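Local structure of GTP cyclohydrolase 1 type 2 homolog (Escherichia coli, Escherichia coli O157:H7, 1NMO) at residues Gly214-Ser227 and Asp235-Ala247. The protein binds a dinuclear metal centre, forms a ring-shaped hexamer, and may help degrade radiation-damaged nucleotides. Sequence-based numbering, arbitrary orientation.
With FE (Fe (III) ion), chain G; FE (Fe (III) ion), chain H.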
# COMPACT_ATOMS: atom_id res chain seq x y z
N GLY A 214 15.31 -3.80 -19.68
CA GLY A 214 15.10 -2.37 -19.61
C GLY A 214 15.84 -1.60 -20.67
O GLY A 214 17.02 -1.83 -20.88
N HIS A 215 15.20 -0.64 -21.34
CA HIS A 215 15.91 0.11 -22.38
C HIS A 215 16.97 1.04 -21.81
O HIS A 215 18.19 1.01 -22.18
CB HIS A 215 14.96 0.95 -23.22
CG HIS A 215 15.60 1.46 -24.46
ND1 HIS A 215 15.03 1.35 -25.72
CD2 HIS A 215 16.75 2.16 -24.64
CE1 HIS A 215 15.78 1.97 -26.61
NE2 HIS A 215 16.83 2.47 -25.98
N HIS A 216 16.49 1.95 -20.97
CA HIS A 216 17.43 2.86 -20.28
C HIS A 216 18.48 2.09 -19.40
O HIS A 216 19.69 2.43 -19.40
CB HIS A 216 16.68 3.78 -19.36
CG HIS A 216 17.57 4.65 -18.55
ND1 HIS A 216 17.94 5.93 -18.95
CD2 HIS A 216 18.14 4.44 -17.33
CE1 HIS A 216 18.69 6.47 -18.01
NE2 HIS A 216 18.83 5.60 -17.02
N ALA A 217 18.00 1.10 -18.64
CA ALA A 217 18.82 0.29 -17.77
C ALA A 217 20.03 -0.34 -18.51
O ALA A 217 21.14 -0.36 -17.99
CB ALA A 217 17.92 -0.82 -17.12
N THR A 218 19.84 -0.77 -19.76
CA THR A 218 20.91 -1.37 -20.52
C THR A 218 21.77 -0.44 -21.38
O THR A 218 22.82 -0.89 -21.94
CB THR A 218 20.35 -2.52 -21.41
OG1 THR A 218 19.38 -1.99 -22.35
CG2 THR A 218 19.64 -3.61 -20.48
N GLU A 219 21.42 0.86 -21.43
CA GLU A 219 22.18 1.80 -22.25
C GLU A 219 22.80 2.95 -21.47
O GLU A 219 22.86 4.14 -21.92
CB GLU A 219 21.34 2.27 -23.45
CG GLU A 219 21.02 1.04 -24.30
CD GLU A 219 20.55 1.39 -25.67
OE1 GLU A 219 20.05 2.55 -25.83
OE2 GLU A 219 20.66 0.52 -26.58
N ARG A 220 23.20 2.60 -20.24
CA ARG A 220 23.93 3.53 -19.46
C ARG A 220 25.41 3.08 -19.72
O ARG A 220 26.32 3.91 -19.76
CB ARG A 220 23.59 3.35 -18.00
CG ARG A 220 22.27 3.89 -17.60
CD ARG A 220 22.02 3.45 -16.17
NE ARG A 220 21.78 1.99 -16.12
CZ ARG A 220 21.41 1.33 -15.02
NH1 ARG A 220 21.25 1.98 -13.87
NH2 ARG A 220 21.17 0.04 -15.09
N GLY A 221 25.65 1.79 -19.95
CA GLY A 221 27.06 1.40 -20.07
C GLY A 221 27.98 2.21 -20.98
O GLY A 221 29.03 2.68 -20.55
N GLY A 222 27.57 2.35 -22.25
CA GLY A 222 28.33 3.06 -23.29
C GLY A 222 28.67 4.52 -23.07
O GLY A 222 29.83 4.94 -23.10
N ILE A 223 27.64 5.33 -22.86
CA ILE A 223 27.88 6.76 -22.65
C ILE A 223 28.69 6.96 -21.37
O ILE A 223 29.49 7.90 -21.25
CB ILE A 223 26.51 7.52 -22.64
CG1 ILE A 223 26.73 9.00 -22.62
CG2 ILE A 223 25.68 7.05 -21.48
CD1 ILE A 223 27.04 9.42 -21.21
N ARG A 224 28.46 6.08 -20.39
CA ARG A 224 29.24 6.15 -19.16
C ARG A 224 30.68 5.80 -19.52
O ARG A 224 31.61 6.54 -19.22
CB ARG A 224 28.70 5.18 -18.06
CG ARG A 224 29.50 5.37 -16.67
CD ARG A 224 28.71 4.76 -15.43
NE ARG A 224 28.26 3.46 -15.83
CZ ARG A 224 27.09 2.90 -15.61
NH1 ARG A 224 26.15 3.53 -14.92
NH2 ARG A 224 26.92 1.68 -16.16
N ALA A 225 30.88 4.68 -20.19
CA ALA A 225 32.26 4.33 -20.51
C ALA A 225 32.93 5.45 -21.30
O ALA A 225 34.06 5.81 -21.00
CB ALA A 225 32.32 3.01 -21.30
N LEU A 226 32.23 6.03 -22.28
CA LEU A 226 32.85 7.06 -23.11
C LEU A 226 33.20 8.28 -22.28
O LEU A 226 34.25 8.92 -22.47
CB LEU A 226 31.89 7.39 -24.29
CG LEU A 226 32.26 8.63 -25.14
CD1 LEU A 226 33.48 8.32 -26.01
CD2 LEU A 226 31.08 9.00 -26.04
N SER A 227 32.36 8.59 -21.31
CA SER A 227 32.61 9.79 -20.46
C SER A 227 33.91 9.62 -19.66
O SER A 227 34.62 10.59 -19.44
CB SER A 227 31.45 10.03 -19.48
OG SER A 227 30.23 10.17 -20.18
N ASP A 235 41.61 16.80 -21.06
CA ASP A 235 41.58 17.64 -19.86
C ASP A 235 40.19 18.19 -19.55
O ASP A 235 39.97 18.99 -18.59
CB ASP A 235 42.61 18.78 -20.01
CG ASP A 235 44.05 18.23 -20.28
OD1 ASP A 235 44.49 17.28 -19.51
OD2 ASP A 235 44.73 18.72 -21.25
N LEU A 236 39.24 17.71 -20.35
CA LEU A 236 37.84 18.08 -20.26
C LEU A 236 37.29 17.58 -18.95
O LEU A 236 37.72 16.56 -18.46
CB LEU A 236 37.05 17.43 -21.38
CG LEU A 236 37.38 17.85 -22.80
CD1 LEU A 236 36.62 16.94 -23.74
CD2 LEU A 236 37.06 19.35 -23.02
N ASP A 237 36.33 18.29 -18.37
CA ASP A 237 35.72 17.82 -17.14
C ASP A 237 34.36 17.16 -17.57
O ASP A 237 33.38 17.88 -17.78
CB ASP A 237 35.49 19.04 -16.23
CG ASP A 237 34.62 18.72 -15.02
OD1 ASP A 237 34.69 17.55 -14.57
OD2 ASP A 237 33.89 19.60 -14.47
N VAL A 238 34.28 15.82 -17.66
CA VAL A 238 33.05 15.16 -18.08
C VAL A 238 32.32 14.48 -16.94
O VAL A 238 32.93 13.68 -16.21
CB VAL A 238 33.35 14.14 -19.18
CG1 VAL A 238 32.05 13.71 -19.85
CG2 VAL A 238 34.27 14.80 -20.24
N THR A 239 31.01 14.76 -16.76
CA THR A 239 30.24 14.17 -15.66
C THR A 239 29.02 13.44 -16.22
O THR A 239 28.10 14.05 -16.73
CB THR A 239 29.71 15.29 -14.70
OG1 THR A 239 30.80 16.07 -14.21
CG2 THR A 239 29.00 14.69 -13.48
N PHE A 240 29.00 12.12 -16.10
CA PHE A 240 27.85 11.30 -16.55
C PHE A 240 26.70 11.34 -15.53
O PHE A 240 26.90 10.98 -14.37
CB PHE A 240 28.27 9.85 -16.71
CG PHE A 240 27.11 8.89 -16.86
CD1 PHE A 240 26.16 9.07 -17.84
CD2 PHE A 240 26.96 7.82 -15.98
CE1 PHE A 240 25.07 8.21 -17.95
CE2 PHE A 240 25.84 6.96 -16.10
CZ PHE A 240 24.91 7.16 -17.07
N ILE A 241 25.50 11.78 -15.96
CA ILE A 241 24.31 11.82 -15.08
C ILE A 241 23.27 10.77 -15.47
O ILE A 241 22.79 10.78 -16.63
CB ILE A 241 23.63 13.19 -15.15
CG1 ILE A 241 24.65 14.24 -14.76
CG2 ILE A 241 22.46 13.27 -14.12
CD1 ILE A 241 24.02 15.61 -14.46
N ASP A 242 22.95 9.85 -14.56
CA ASP A 242 21.95 8.80 -14.81
C ASP A 242 20.54 9.30 -14.35
O ASP A 242 20.24 9.28 -13.17
CB ASP A 242 22.34 7.53 -14.03
CG ASP A 242 21.29 6.37 -14.19
OD1 ASP A 242 20.29 6.52 -14.94
OD2 ASP A 242 21.48 5.29 -13.55
N ILE A 243 19.68 9.77 -15.26
CA ILE A 243 18.32 10.17 -14.85
C ILE A 243 17.48 8.99 -15.23
O ILE A 243 17.30 8.70 -16.39
CB ILE A 243 17.91 11.36 -15.54
CG1 ILE A 243 19.14 12.33 -15.41
CG2 ILE A 243 16.44 11.84 -14.99
CD1 ILE A 243 18.92 13.86 -15.70
N PRO A 244 16.96 8.29 -14.20
CA PRO A 244 16.14 7.11 -14.25
C PRO A 244 14.94 7.20 -15.14
O PRO A 244 14.17 8.18 -15.10
CB PRO A 244 15.81 6.88 -12.77
CG PRO A 244 17.10 7.37 -12.07
CD PRO A 244 17.17 8.72 -12.81
N ASN A 245 14.78 6.16 -15.95
CA ASN A 245 13.69 6.02 -16.90
C ASN A 245 13.31 4.52 -16.68
O ASN A 245 14.21 3.64 -16.71
CB ASN A 245 14.24 6.32 -18.30
CG ASN A 245 13.17 6.13 -19.41
OD1 ASN A 245 12.22 5.32 -19.26
ND2 ASN A 245 13.35 6.84 -20.55
N PRO A 246 12.01 4.18 -16.40
CA PRO A 246 11.72 2.74 -16.19
C PRO A 246 11.63 1.86 -17.40
O PRO A 246 11.74 0.59 -17.30
CB PRO A 246 10.39 2.73 -15.44
CG PRO A 246 9.73 4.03 -15.93
CD PRO A 246 10.95 5.02 -15.87
N ALA A 247 11.50 2.50 -18.56
CA ALA A 247 11.34 1.76 -19.79
C ALA A 247 12.66 1.13 -20.31
O ALA A 247 12.54 0.12 -21.05
CB ALA A 247 10.71 2.70 -20.88
OXT ALA A 247 13.77 1.66 -19.98
FE FE G . 18.47 3.07 -27.41
FE FE H . 21.00 1.57 -28.58
O HOH W 1 16.22 7.61 -20.53
O HOH W 2 15.38 0.87 -17.96
O HOH W 3 20.42 -0.51 -29.55
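The F240 ring has CB of R224 over one face, a CH-pi contact 4.1 Å from the ring centroid. The opposite face carries the backbone N of D242, offset toward the rim. CD1 of I223 meets CD1 of F240 at 3.5 Å. The R224 guanidinium stands nearly perpendicular to the ring, at 85°.

The H216 ring has the backbone N of N245 over one face and D242 at its edge. Its NE2 donates to OD1 of D242 at 2.7 Å, on the syn side and almost exactly in the ring plane. CG of H216 lies anti to the backbone N (chi1 175°), which carries the imidazole across to the C-terminal tail. A water joins ND1 of H216 to ND2 of N245. That amide also donates to E197 of the second subunit.

The other oxygen of D242, OD2, lies at the edge of the R220 guanidinium. It forms a salt bridge to NH1 of R220 whose hydrogen bond is long and weak, 3.3 Å. R220 is held side-on by NE and NH2, both donating to the carbonyl O of A217. NH2 also donates to O of L150.

Further along, S227 packs on V238. Helix 221-227 runs nearly antiparallel to strand 237-240.

The C-terminal carboxylate of A247 accepts two backbone hydrogen bonds at the start of the short, weakly bonded helix about 215-218. N of H215 donates to O of A247 at 2.8 Å, and N of H216 to OXT of A247 at 2.9 Å. This holds the backbone beside the dinuclear iron site of this NIF3-family protein. There H215, its ND1 hydrogen-bonded to E194, binds one iron, E219 bridges both, and H63, H64 and D101 complete the site.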